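Local structure of nisin leader peptide-processing serine protease NisP (Lactococcus lactis subsp. lactis, 4MZD) at residues 88-94 / 364-369; 190-195 / 230-235; 297-301 / 312-316; 380-385 / 403-407. The protein probably acts as a subtilisin-like serine endopeptidase that removes the leader peptide from the precursor of the lantibiotic nisin. All coordinates share one frame; numbering follows the deposited sequence. Where two conformers were deposited one is given.

Contact 1 (88-94 / 364-369); sequences YQPSKKI and ALVVDK
Asp-368 OD2 is gripped by two donors that arrive from opposite faces of the carboxylate plane. One is the phenol of Tyr-88, whose OH gives its proton over 2.6 Å to Asp-368 OD2; the other is the backbone N of Ser-91, 2.8 Å from the same OD2 along a nearly straight line (172°). The second oxygen is taken as well: Ser-91 OG donates over 2.7 Å to the syn lone pair of Asp-368 OD1. That serine hydroxyl also accepts from Lys-93 N, closing an ST turn, so the serine that holds the aspartate is itself fixed by the loop. Three bonds from one loop therefore set the rotation of the carboxylate, and such a set of donors would be expected to favour its charged form. In the fold, this is how the loop leading into the first strand of the subtilisin-like sheet, 95-100, is tied to helix 356-370, which follows the predicted catalytic serine in the chain. Tyr-88 comes in across the helix, CG opposite its own N (chi1 -170°), and Lys-369 CB sits over one face of its ring, 3.7 Å from the centroid, in a CH-pi contact. Leu-365 CD2 touches both Tyr-88 CD2 (4.0 Å) and Pro-90 CD (3.8 Å). At the far end of the loop, Ile-94 turns to the helix: its CG1 meets Ala-364 CB at 3.7 Å and its CD1 touches Val-367 CG1, while Ile-168 packs against both Ile-94 and Ala-364. Leu-401 of helix 397-402 touches the side chains of both Tyr-88 and Lys-369.

Contact 2 (190-195 / 230-235); sequences IRRAAD and SAINYA
The guanidinium of Arg-191 has Ala-231 CA over one face, 3.8 Å above its plane, and Ser-230 OG at its edge. The ring of Tyr-234 is turned 35° from that guanidinium and crosses its chain at about a right angle; Arg-191 NH1 comes within 3.7 Å of Tyr-234 CB, an oblique approach rather than a stack. At the edge of the ring, in its plane, lies the carboxylate of Asp-195, its own plane almost perpendicular to the ring. Tyr-234 OH donates over 2.5 Å to the syn lone pair of Asp-195 OD1. The tyrosine spans the groove because its CG stands opposite the backbone N (chi1 -179°), which sends the ring across toward the neighbouring helix. Arg-191 runs extended from CG to NE, and its NH2 reaches Ser-230 OG at 2.7 Å, though with an angle of only 130° the bond is weak. Beneath these polar groups the packing is apolar and small: Ala-194 CB meets Ala-235 CB at 4.1 Å, and Ile-190 CG2 lies 3.9 Å from Ala-235 CB. Alanines at these positions let the two helix axes run 8.8 Å apart and nearly parallel, as expected for neighbouring helices on one side of the largely parallel central sheet of a subtilase. Ile-190 continues inward to Ile-203 of strand 200-210. The chemistry is thus divided by depth: methyl groups close the side facing the sheet, while on the partly exposed side a short phenol-to-carboxylate bond, with Lys-238 as a long and weak ionic partner of Asp-195, bridges the helices where solvent probably shares their charge.

Contact 3 (297-301 / 312-316); sequences ISDFS and AGTTA
Two loops on the flank of the active site of this subtilase meet here, with the side chain of Ala-312 near Ser-353, the predicted nucleophile. The first loop makes a type I turn from Ser-298 to Ser-301, and its Asp-299 takes hold of the chain leading into helix 316-328. Asp-299 CG sits between the backbone N and the carbonyl carbon (chi1 65°), which brings the carboxylate to Thr-315. Asp-299 OD1 receives Thr-315 N at 2.8 Å, and Asp-299 OD2 receives Thr-315 OG1 at 2.7 Å, both on the syn side. The threonine thus offers N-H and hydroxyl to one carboxylate like a pair of prongs. Thr-314 OG1 is 2.7 Å from a water that in turn accepts from Asp-299 N, and it also accepts from Ala-316 N in an ST turn. Ser-298 OG gives its proton to Gly-313 O, 2.7 Å away and in the carbonyl plane. Phe-300, with Ser-298 CB over one face, brings CZ to 3.8 Å from Ala-312 CB, while Thr-315 OG1 lies at the ring edge. Gly-313 takes a positive phi of 94°. Behind the turn, Ser-301 OG hydrogen-bonds to Asn-352, the residue before Ser-353 in the chain. A type I turn and an ST turn are thus bridged by one carboxylate in the loops flanking strand 308-311 of the subtilase alpha/beta fold.

Contact 4 (380-385 / 403-407); sequences RFLLMN and GKNKA
The tight part of this contact is the side-chain amide of Asn-385, turned toward Asn-405 by a CG opposite the carbonyl carbon (chi1 -65°) and docked on the backbone there with both its ends. Asn-385 OD1 accepts from Asn-405 N at 3.0 Å, on a lone pair, while Asn-385 ND2 donates to Asn-405 O over 2.9 Å, almost straight at 173° and in the plane of the amide. The same ND2 has its other proton on Phe-381 O, at 2.9 Å, so the amide cannot easily flip. Asn-405 returns the grip: its ND2 reaches Met-384 O from above the carbonyl plane, at 3.1 Å. Asn-385 is the first residue to leave helical geometry after helix 375-384, and its amide thus ties that helix end to the chain emerging from helix 397-402, in the C-terminal helical part of the subtilase domain. Asn-385 ND2 also lies over one face of the Phe-381 ring, whose CZ comes within 3.5 Å of Gly-403 CA; Gly-403, with positive phi, lets the backbone come this close. The ring continues inward against Val-366 and Leu-400. The solvent side is apolar and looser, made largely by Ala-407 and Met-384, both exposed. Ala-407, the last residue modelled before a gap, rests its CB 3.9 Å from Phe-381 CB; its touch on the Met-384 methyl holds for one of two conformers and is doubtful. Arg-380 only brings NH2 to 3.8 Å from Ala-407 O, its NE being held by Asn-376.

Contacts 1 and 4 form one neighbourhood: helices 356-370 and 375-384 follow each other in the chain, and Val-366 CG1 touches Phe-381 CE2 at 3.5 Å, although the centres lie 17 Å apart. Both are away from the predicted triad. Contact 3 stands about 30 Å from contact 1 by centres and is the one nearest that site, with Ala-312 about 7 Å from Ser-353, side chain to side chain. Contact 2, on the opposite side of the chain's centre from contact 3, approaches the site from the predicted charge-relay Asp-100, about 11 Å from Ile-190 between side chains. Contacts 2 and 3 both lie between the two segments of contact 1 in sequence.

Contact 1 (88-94 / 364-369)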
loop_
_atom_site.group_PDB
_atom_site.type_symbol
_atom_site.label_atom_id
_atom_site.label_comp_id
_atom_site.label_asym_id
_atom_site.label_seq_id
_atom_site.Cartn_x
_atom_site.Cartn_y
_atom_site.Cartn_z
ATOM N N TYR A 88 9.213 19.206 9.568
ATOM C CA TYR A 88 8.311 19.721 8.545
ATOM C C TYR A 88 6.835 19.472 8.844
ATOM O O TYR A 88 6.447 18.373 9.239
ATOM C CB TYR A 88 8.655 19.132 7.169
ATOM C CG TYR A 88 7.890 19.824 6.075
ATOM C CD1 TYR A 88 8.219 21.120 5.709
ATOM C CD2 TYR A 88 6.819 19.208 5.436
ATOM C CE1 TYR A 88 7.515 21.788 4.740
ATOM C CE2 TYR A 88 6.105 19.868 4.454
ATOM C CZ TYR A 88 6.462 21.162 4.113
ATOM O OH TYR A 88 5.770 21.850 3.145
ATOM N N GLN A 89 6.021 20.503 8.633
ATOM C CA GLN A 89 4.571 20.419 8.762
ATOM C C GLN A 89 3.940 20.746 7.414
ATOM O O GLN A 89 4.144 21.836 6.888
ATOM C CB GLN A 89 4.081 21.419 9.814
ATOM C CG GLN A 89 2.612 21.777 9.701
ATOM C CD GLN A 89 1.712 20.604 9.987
ATOM O OE1 GLN A 89 1.931 19.861 10.945
ATOM N NE2 GLN A 89 0.691 20.424 9.156
ATOM N N PRO A 90 3.167 19.808 6.844
ATOM C CA PRO A 90 2.620 20.043 5.503
ATOM C C PRO A 90 1.496 21.070 5.455
ATOM O O PRO A 90 0.765 21.283 6.427
ATOM C CB PRO A 90 2.080 18.666 5.104
ATOM C CG PRO A 90 1.731 18.024 6.417
ATOM C CD PRO A 90 2.797 18.483 7.371
ATOM N N SER A 91 1.378 21.697 4.292
ATOM C CA SER A 91 0.269 22.580 3.984
ATOM C C SER A 91 -0.974 21.768 3.644
ATOM O O SER A 91 -0.938 20.538 3.585
ATOM C CB SER A 91 0.621 23.463 2.790
ATOM O OG SER A 91 0.428 22.758 1.571
ATOM N N LYS A 92 -2.073 22.471 3.387
ATOM C CA LYS A 92 -3.322 21.831 2.995
ATOM C C LYS A 92 -3.411 21.579 1.494
ATOM O O LYS A 92 -4.410 21.045 1.010
ATOM C CB LYS A 92 -4.517 22.665 3.456
ATOM C CG LYS A 92 -4.667 22.739 4.964
ATOM C CD LYS A 92 -4.768 21.357 5.583
ATOM C CE LYS A 92 -5.239 21.439 7.024
ATOM N NZ LYS A 92 -5.307 20.099 7.656
ATOM N N LYS A 93 -2.377 21.961 0.750
ATOM C CA LYS A 93 -2.405 21.820 -0.704
ATOM C C LYS A 93 -2.086 20.399 -1.179
ATOM O O LYS A 93 -2.479 20.005 -2.275
ATOM C CB LYS A 93 -1.440 22.813 -1.350
ATOM C CG LYS A 93 -1.856 24.261 -1.226
ATOM C CD LYS A 93 -0.885 25.166 -1.965
ATOM C CE LYS A 93 -0.670 24.709 -3.404
ATOM N NZ LYS A 93 0.344 23.617 -3.525
ATOM N N ILE A 94 -1.381 19.637 -0.356
ATOM C CA ILE A 94 -0.953 18.288 -0.704
ATOM C C ILE A 94 -1.978 17.278 -0.198
ATOM O O ILE A 94 -2.584 17.470 0.859
ATOM C CB ILE A 94 0.444 18.004 -0.085
ATOM C CG1 ILE A 94 0.949 16.608 -0.442
ATOM C CG2 ILE A 94 0.421 18.172 1.435
ATOM C CD1 ILE A 94 1.185 16.398 -1.915
ATOM N N ALA A 364 4.592 12.504 0.037
ATOM C CA ALA A 364 3.716 13.666 0.040
ATOM C C ALA A 364 4.365 14.830 0.800
ATOM O O ALA A 364 4.272 15.979 0.368
ATOM C CB ALA A 364 2.359 13.308 0.615
ATOM N N LEU A 365 5.037 14.544 1.915
ATOM C CA LEU A 365 5.766 15.592 2.640
ATOM C C LEU A 365 6.796 16.273 1.735
ATOM O O LEU A 365 6.909 17.494 1.732
ATOM C CB LEU A 365 6.460 15.022 3.881
ATOM C CG LEU A 365 5.573 14.545 5.036
ATOM C CD1 LEU A 365 6.394 13.794 6.068
ATOM C CD2 LEU A 365 4.819 15.698 5.687
ATOM N N VAL A 366 7.534 15.466 0.969
ATOM C CA VAL A 366 8.553 15.946 0.033
ATOM C C VAL A 366 7.961 16.797 -1.080
ATOM O O VAL A 366 8.497 17.850 -1.439
ATOM C CB VAL A 366 9.293 14.745 -0.633
ATOM C CG1 VAL A 366 10.161 15.215 -1.799
ATOM C CG2 VAL A 366 10.106 13.987 0.388
ATOM N N VAL A 367 6.864 16.319 -1.650
ATOM C CA VAL A 367 6.197 17.057 -2.711
ATOM C C VAL A 367 5.825 18.447 -2.212
ATOM O O VAL A 367 6.051 19.447 -2.889
ATOM C CB VAL A 367 4.944 16.309 -3.209
ATOM C CG1 VAL A 367 4.081 17.215 -4.069
ATOM C CG2 VAL A 367 5.346 15.063 -3.989
ATOM N N ASP A 368 5.271 18.496 -1.007
ATOM C CA ASP A 368 4.835 19.748 -0.406
ATOM C C ASP A 368 6.022 20.645 -0.023
ATOM O O ASP A 368 6.027 21.837 -0.333
ATOM C CB ASP A 368 3.962 19.441 0.814
ATOM C CG ASP A 368 3.168 20.639 1.291
ATOM O OD1 ASP A 368 2.301 21.120 0.532
ATOM O OD2 ASP A 368 3.384 21.075 2.443
ATOM N N LYS A 369 7.031 20.072 0.630
ATOM C CA LYS A 369 8.168 20.859 1.101
ATOM C C LYS A 369 8.980 21.467 -0.037
ATOM O O LYS A 369 9.366 22.634 0.020
ATOM C CB LYS A 369 9.089 20.011 1.982
ATOM C CG LYS A 369 10.357 20.749 2.416
ATOM C CD LYS A 369 11.273 19.866 3.256
ATOM C CE LYS A 369 12.610 20.545 3.541
ATOM N NZ LYS A 369 12.491 21.638 4.544
#

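Contact 2 (190-195 / 230-235)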
loop_
_atom_site.group_PDB
_atom_site.type_symbol
_atom_site.label_atom_id
_atom_site.label_comp_id
_atom_site.label_asym_id
_atom_site.label_seq_id
_atom_site.Cartn_x
_atom_site.Cartn_y
_atom_site.Cartn_z
ATOM N N ILE A 190 -7.483 4.921 -9.933
ATOM C CA ILE A 190 -6.239 5.633 -10.201
ATOM C C ILE A 190 -6.519 6.898 -11.006
ATOM O O ILE A 190 -6.033 7.981 -10.679
ATOM C CB ILE A 190 -5.233 4.734 -10.952
ATOM C CG1 ILE A 190 -4.727 3.613 -10.032
ATOM C CG2 ILE A 190 -4.077 5.566 -11.496
ATOM C CD1 ILE A 190 -4.012 2.484 -10.777
ATOM N N ARG A 191 -7.319 6.761 -12.057
ATOM C CA ARG A 191 -7.662 7.911 -12.888
ATOM C C ARG A 191 -8.397 8.979 -12.086
ATOM O O ARG A 191 -8.107 10.172 -12.207
ATOM C CB ARG A 191 -8.515 7.476 -14.076
ATOM C CG ARG A 191 -7.787 6.580 -15.047
ATOM C CD ARG A 191 -8.716 6.133 -16.160
ATOM N NE ARG A 191 -8.068 5.176 -17.047
ATOM C CZ ARG A 191 -7.355 5.514 -18.115
ATOM N NH1 ARG A 191 -7.202 6.796 -18.436
ATOM N NH2 ARG A 191 -6.794 4.568 -18.860
ATOM N N ARG A 192 -9.351 8.546 -11.268
ATOM C CA ARG A 192 -10.151 9.469 -10.467
ATOM C C ARG A 192 -9.299 10.193 -9.427
ATOM O O ARG A 192 -9.452 11.397 -9.211
ATOM C CB ARG A 192 -11.294 8.716 -9.782
ATOM C CG ARG A 192 -12.303 9.599 -9.067
ATOM C CD ARG A 192 -13.084 10.461 -10.053
ATOM N NE ARG A 192 -12.562 11.820 -10.132
ATOM C CZ ARG A 192 -12.944 12.709 -11.042
ATOM N NH1 ARG A 192 -13.833 12.370 -11.967
ATOM N NH2 ARG A 192 -12.431 13.930 -11.037
ATOM N N ALA A 193 -8.403 9.459 -8.777
ATOM C CA ALA A 193 -7.519 10.060 -7.790
ATOM C C ALA A 193 -6.617 11.108 -8.437
ATOM O O ALA A 193 -6.366 12.155 -7.848
ATOM C CB ALA A 193 -6.699 8.993 -7.093
ATOM N N ALA A 194 -6.128 10.827 -9.642
ATOM C CA ALA A 194 -5.299 11.785 -10.366
ATOM C C ALA A 194 -6.119 12.998 -10.795
ATOM O O ALA A 194 -5.668 14.142 -10.670
ATOM C CB ALA A 194 -4.650 11.122 -11.566
ATOM N N ASP A 195 -7.329 12.755 -11.287
ATOM C CA ASP A 195 -8.211 13.850 -11.690
ATOM C C ASP A 195 -8.569 14.771 -10.527
ATOM O O ASP A 195 -8.770 15.965 -10.723
ATOM C CB ASP A 195 -9.475 13.312 -12.355
ATOM C CG ASP A 195 -9.225 12.838 -13.778
ATOM O OD1 ASP A 195 -8.263 13.330 -14.398
ATOM O OD2 ASP A 195 -9.982 11.973 -14.269
ATOM N N SER A 230 -2.286 1.881 -18.840
ATOM C CA SER A 230 -2.969 3.070 -19.323
ATOM C C SER A 230 -3.343 4.009 -18.172
ATOM O O SER A 230 -3.187 5.227 -18.272
ATOM C CB SER A 230 -4.219 2.671 -20.108
ATOM O OG SER A 230 -4.871 3.810 -20.631
ATOM N N ALA A 231 -3.840 3.440 -17.080
ATOM C CA ALA A 231 -4.232 4.249 -15.933
ATOM C C ALA A 231 -3.024 4.923 -15.284
ATOM O O ALA A 231 -3.079 6.099 -14.901
ATOM C CB ALA A 231 -4.997 3.405 -14.917
ATOM N N ILE A 232 -1.933 4.179 -15.163
ATOM C CA ILE A 232 -0.708 4.708 -14.582
ATOM C C ILE A 232 -0.075 5.783 -15.463
ATOM O O ILE A 232 0.421 6.794 -14.960
ATOM C CB ILE A 232 0.282 3.572 -14.287
ATOM C CG1 ILE A 232 -0.241 2.741 -13.119
ATOM C CG2 ILE A 232 1.672 4.117 -13.985
ATOM C CD1 ILE A 232 0.386 1.391 -13.018
ATOM N N ASN A 233 -0.102 5.574 -16.776
ATOM C CA ASN A 233 0.381 6.587 -17.703
ATOM C C ASN A 233 -0.439 7.859 -17.593
ATOM O O ASN A 233 0.096 8.958 -17.665
ATOM C CB ASN A 233 0.358 6.068 -19.139
ATOM C CG ASN A 233 1.505 5.123 -19.430
ATOM O OD1 ASN A 233 2.522 5.132 -18.737
ATOM N ND2 ASN A 233 1.353 4.309 -20.465
ATOM N N TYR A 234 -1.742 7.702 -17.407
ATOM C CA TYR A 234 -2.612 8.852 -17.242
ATOM C C TYR A 234 -2.283 9.603 -15.955
ATOM O O TYR A 234 -2.173 10.827 -15.946
ATOM C CB TYR A 234 -4.071 8.422 -17.245
ATOM C CG TYR A 234 -5.013 9.582 -17.107
ATOM C CD1 TYR A 234 -5.243 10.437 -18.178
ATOM C CD2 TYR A 234 -5.662 9.840 -15.902
ATOM C CE1 TYR A 234 -6.091 11.508 -18.061
ATOM C CE2 TYR A 234 -6.526 10.915 -15.778
ATOM C CZ TYR A 234 -6.735 11.746 -16.869
ATOM O OH TYR A 234 -7.581 12.828 -16.789
ATOM N N ALA A 235 -2.121 8.865 -14.864
ATOM C CA ALA A 235 -1.774 9.486 -13.591
ATOM C C ALA A 235 -0.471 10.266 -13.732
ATOM O O ALA A 235 -0.361 11.396 -13.266
ATOM C CB ALA A 235 -1.661 8.427 -12.501
#

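Contact 3 (297-301 / 312-316)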
loop_
_atom_site.group_PDB
_atom_site.type_symbol
_atom_site.label_atom_id
_atom_site.label_comp_id
_atom_site.label_asym_id
_atom_site.label_seq_id
_atom_site.Cartn_x
_atom_site.Cartn_y
_atom_site.Cartn_z
ATOM N N ILE A 297 14.220 -8.002 5.579
ATOM C CA ILE A 297 13.001 -8.181 4.810
ATOM C C ILE A 297 12.058 -9.107 5.574
ATOM O O ILE A 297 12.466 -10.166 6.066
ATOM C CB ILE A 297 13.282 -8.698 3.382
ATOM C CG1 ILE A 297 14.068 -7.645 2.593
ATOM C CG2 ILE A 297 11.984 -9.038 2.677
ATOM C CD1 ILE A 297 14.356 -8.022 1.143
ATOM N N SER A 298 10.804 -8.687 5.698
ATOM C CA SER A 298 9.803 -9.473 6.406
ATOM C C SER A 298 9.701 -10.870 5.825
ATOM O O SER A 298 9.768 -11.047 4.607
ATOM C CB SER A 298 8.433 -8.804 6.285
ATOM O OG SER A 298 8.465 -7.465 6.749
ATOM N N ASP A 299 9.501 -11.863 6.686
ATOM C CA ASP A 299 9.370 -13.232 6.210
ATOM C C ASP A 299 8.353 -13.370 5.082
ATOM O O ASP A 299 8.575 -14.119 4.129
ATOM C CB ASP A 299 9.040 -14.207 7.353
ATOM C CG ASP A 299 7.676 -13.957 7.981
ATOM O OD1 ASP A 299 7.347 -12.783 8.252
ATOM O OD2 ASP A 299 6.948 -14.946 8.230
ATOM N N PHE A 300 7.237 -12.652 5.188
ATOM C CA PHE A 300 6.173 -12.753 4.190
ATOM C C PHE A 300 6.399 -11.903 2.935
ATOM O O PHE A 300 5.693 -12.081 1.946
ATOM C CB PHE A 300 4.817 -12.363 4.792
ATOM C CG PHE A 300 4.824 -11.023 5.475
ATOM C CD1 PHE A 300 4.838 -9.844 4.740
ATOM C CD2 PHE A 300 4.830 -10.940 6.863
ATOM C CE1 PHE A 300 4.865 -8.614 5.369
ATOM C CE2 PHE A 300 4.855 -9.709 7.497
ATOM C CZ PHE A 300 4.882 -8.551 6.754
ATOM N N SER A 301 7.324 -10.948 2.970
ATOM C CA SER A 301 7.387 -9.968 1.887
ATOM C C SER A 301 7.970 -10.529 0.600
ATOM O O SER A 301 8.977 -11.245 0.614
ATOM C CB SER A 301 8.202 -8.748 2.301
ATOM O OG SER A 301 8.185 -7.766 1.272
ATOM N N ALA A 312 6.781 -3.426 7.983
ATOM C CA ALA A 312 5.563 -4.183 7.724
ATOM C C ALA A 312 5.317 -5.251 8.786
ATOM O O ALA A 312 4.237 -5.830 8.831
ATOM C CB ALA A 312 5.631 -4.841 6.357
ATOM N N GLY A 313 6.330 -5.540 9.602
ATOM C CA GLY A 313 6.223 -6.560 10.631
ATOM C C GLY A 313 6.728 -7.924 10.190
ATOM O O GLY A 313 7.468 -8.058 9.207
ATOM N N THR A 314 6.336 -8.945 10.947
ATOM C CA THR A 314 6.778 -10.304 10.685
ATOM C C THR A 314 5.756 -11.308 11.178
ATOM O O THR A 314 5.078 -11.087 12.193
ATOM C CB THR A 314 8.133 -10.591 11.363
ATOM O OG1 THR A 314 8.523 -11.937 11.081
ATOM C CG2 THR A 314 8.053 -10.432 12.868
ATOM N N THR A 315 5.654 -12.421 10.460
ATOM C CA THR A 315 4.869 -13.562 10.922
ATOM C C THR A 315 5.751 -14.745 11.332
ATOM O O THR A 315 5.252 -15.838 11.588
ATOM C CB THR A 315 3.798 -14.017 9.891
ATOM O OG1 THR A 315 4.377 -14.126 8.583
ATOM C CG2 THR A 315 2.658 -13.020 9.830
ATOM N N ALA A 316 7.055 -14.525 11.426
ATOM C CA ALA A 316 7.965 -15.634 11.708
ATOM C C ALA A 316 7.695 -16.277 13.065
ATOM O O ALA A 316 7.706 -17.504 13.189
ATOM C CB ALA A 316 9.400 -15.176 11.610
HETATM O O HOH W 1 10.558 -11.412 9.390
#

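Contact 4 (380-385 / 403-407)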
loop_
_atom_site.group_PDB
_atom_site.type_symbol
_atom_site.label_atom_id
_atom_site.label_comp_id
_atom_site.label_asym_id
_atom_site.label_seq_id
_atom_site.Cartn_x
_atom_site.Cartn_y
_atom_site.Cartn_z
ATOM N N ARG A 380 13.201 9.480 -8.386
ATOM C CA ARG A 380 14.659 9.568 -8.347
ATOM C C ARG A 380 15.122 10.131 -7.007
ATOM O O ARG A 380 16.073 9.634 -6.400
ATOM C CB ARG A 380 15.192 10.429 -9.502
ATOM C CG ARG A 380 15.084 9.776 -10.880
ATOM C CD ARG A 380 15.739 10.612 -11.980
ATOM N NE ARG A 380 14.854 11.654 -12.496
ATOM C CZ ARG A 380 15.083 12.958 -12.380
ATOM N NH1 ARG A 380 14.218 13.832 -12.881
ATOM N NH2 ARG A 380 16.176 13.391 -11.768
ATOM N N PHE A 381 14.442 11.172 -6.545
ATOM C CA PHE A 381 14.801 11.812 -5.290
ATOM C C PHE A 381 14.655 10.848 -4.113
ATOM O O PHE A 381 15.521 10.778 -3.243
ATOM C CB PHE A 381 13.957 13.070 -5.085
ATOM C CG PHE A 381 14.236 13.788 -3.802
ATOM C CD1 PHE A 381 15.381 14.547 -3.644
ATOM C CD2 PHE A 381 13.348 13.707 -2.748
ATOM C CE1 PHE A 381 15.628 15.213 -2.458
ATOM C CE2 PHE A 381 13.591 14.370 -1.560
ATOM C CZ PHE A 381 14.731 15.123 -1.415
ATOM N N LEU A 382 13.556 10.101 -4.091
ATOM C CA LEU A 382 13.318 9.131 -3.028
ATOM C C LEU A 382 14.437 8.103 -2.968
ATOM O O LEU A 382 15.008 7.844 -1.908
ATOM C CB LEU A 382 11.981 8.412 -3.238
ATOM C CG LEU A 382 11.698 7.239 -2.289
ATOM C CD1 LEU A 382 11.479 7.714 -0.856
ATOM C CD2 LEU A 382 10.505 6.430 -2.787
ATOM N N LEU A 383 14.745 7.504 -4.111
ATOM C CA LEU A 383 15.710 6.416 -4.125
ATOM C C LEU A 383 17.123 6.877 -3.765
ATOM O O LEU A 383 17.874 6.130 -3.139
ATOM C CB LEU A 383 15.669 5.663 -5.458
ATOM C CG LEU A 383 14.327 4.980 -5.744
ATOM C CD1 LEU A 383 14.393 4.115 -6.995
ATOM C CD2 LEU A 383 13.876 4.157 -4.550
ATOM N N MET A 384 17.480 8.098 -4.142
ATOM C CA MET A 384 18.807 8.619 -3.834
ATOM C C MET A 384 18.962 8.960 -2.357
ATOM O O MET A 384 20.078 9.014 -1.838
ATOM C CB MET A 384 19.107 9.853 -4.680
ATOM C CG MET A 384 19.060 9.589 -6.166
ATOM S SD MET A 384 19.643 10.985 -7.133
ATOM C CE MET A 384 19.021 12.374 -6.191
ATOM N N ASN A 385 17.840 9.193 -1.684
ATOM C CA ASN A 385 17.859 9.621 -0.287
ATOM C C ASN A 385 17.219 8.595 0.643
ATOM O O ASN A 385 16.593 8.937 1.654
ATOM C CB ASN A 385 17.215 10.997 -0.128
ATOM C CG ASN A 385 18.008 12.086 -0.827
ATOM O OD1 ASN A 385 19.056 12.514 -0.343
ATOM N ND2 ASN A 385 17.519 12.529 -1.975
ATOM N N GLY A 403 17.163 15.776 2.168
ATOM C CA GLY A 403 17.451 15.791 0.744
ATOM C C GLY A 403 18.882 16.140 0.367
ATOM O O GLY A 403 19.118 16.971 -0.513
ATOM N N LYS A 404 19.843 15.491 1.019
ATOM C CA LYS A 404 21.256 15.742 0.739
ATOM C C LYS A 404 21.606 15.551 -0.735
ATOM O O LYS A 404 22.389 16.317 -1.303
ATOM C CB LYS A 404 22.141 14.839 1.601
ATOM C CG LYS A 404 23.595 14.797 1.158
ATOM C CD LYS A 404 24.412 13.838 2.013
ATOM C CE LYS A 404 25.834 13.721 1.501
ATOM N NZ LYS A 404 26.476 15.057 1.388
ATOM N N ASN A 405 21.049 14.514 -1.346
ATOM C CA ASN A 405 21.269 14.271 -2.768
ATOM C C ASN A 405 20.146 14.867 -3.604
ATOM O O ASN A 405 19.011 14.399 -3.550
ATOM C CB ASN A 405 21.401 12.772 -3.049
ATOM C CG ASN A 405 22.640 12.167 -2.420
ATOM O OD1 ASN A 405 23.705 12.789 -2.380
ATOM N ND2 ASN A 405 22.505 10.944 -1.915
ATOM N N LYS A 406 20.468 15.903 -4.374
ATOM C CA LYS A 406 19.469 16.626 -5.154
ATOM C C LYS A 406 19.140 15.935 -6.473
ATOM O O LYS A 406 20.017 15.361 -7.121
ATOM C CB LYS A 406 19.937 18.058 -5.425
ATOM C CG LYS A 406 20.084 18.914 -4.179
ATOM C CD LYS A 406 20.451 20.344 -4.542
ATOM C CE LYS A 406 20.527 21.232 -3.311
ATOM N NZ LYS A 406 20.808 22.646 -3.678
ATOM N N ALA A 407 17.872 16.007 -6.867
ATOM C CA ALA A 407 17.415 15.424 -8.125
ATOM C C ALA A 407 16.755 16.477 -9.011
ATOM O O ALA A 407 17.152 16.676 -10.161
ATOM C CB ALA A 407 16.452 14.275 -7.858
#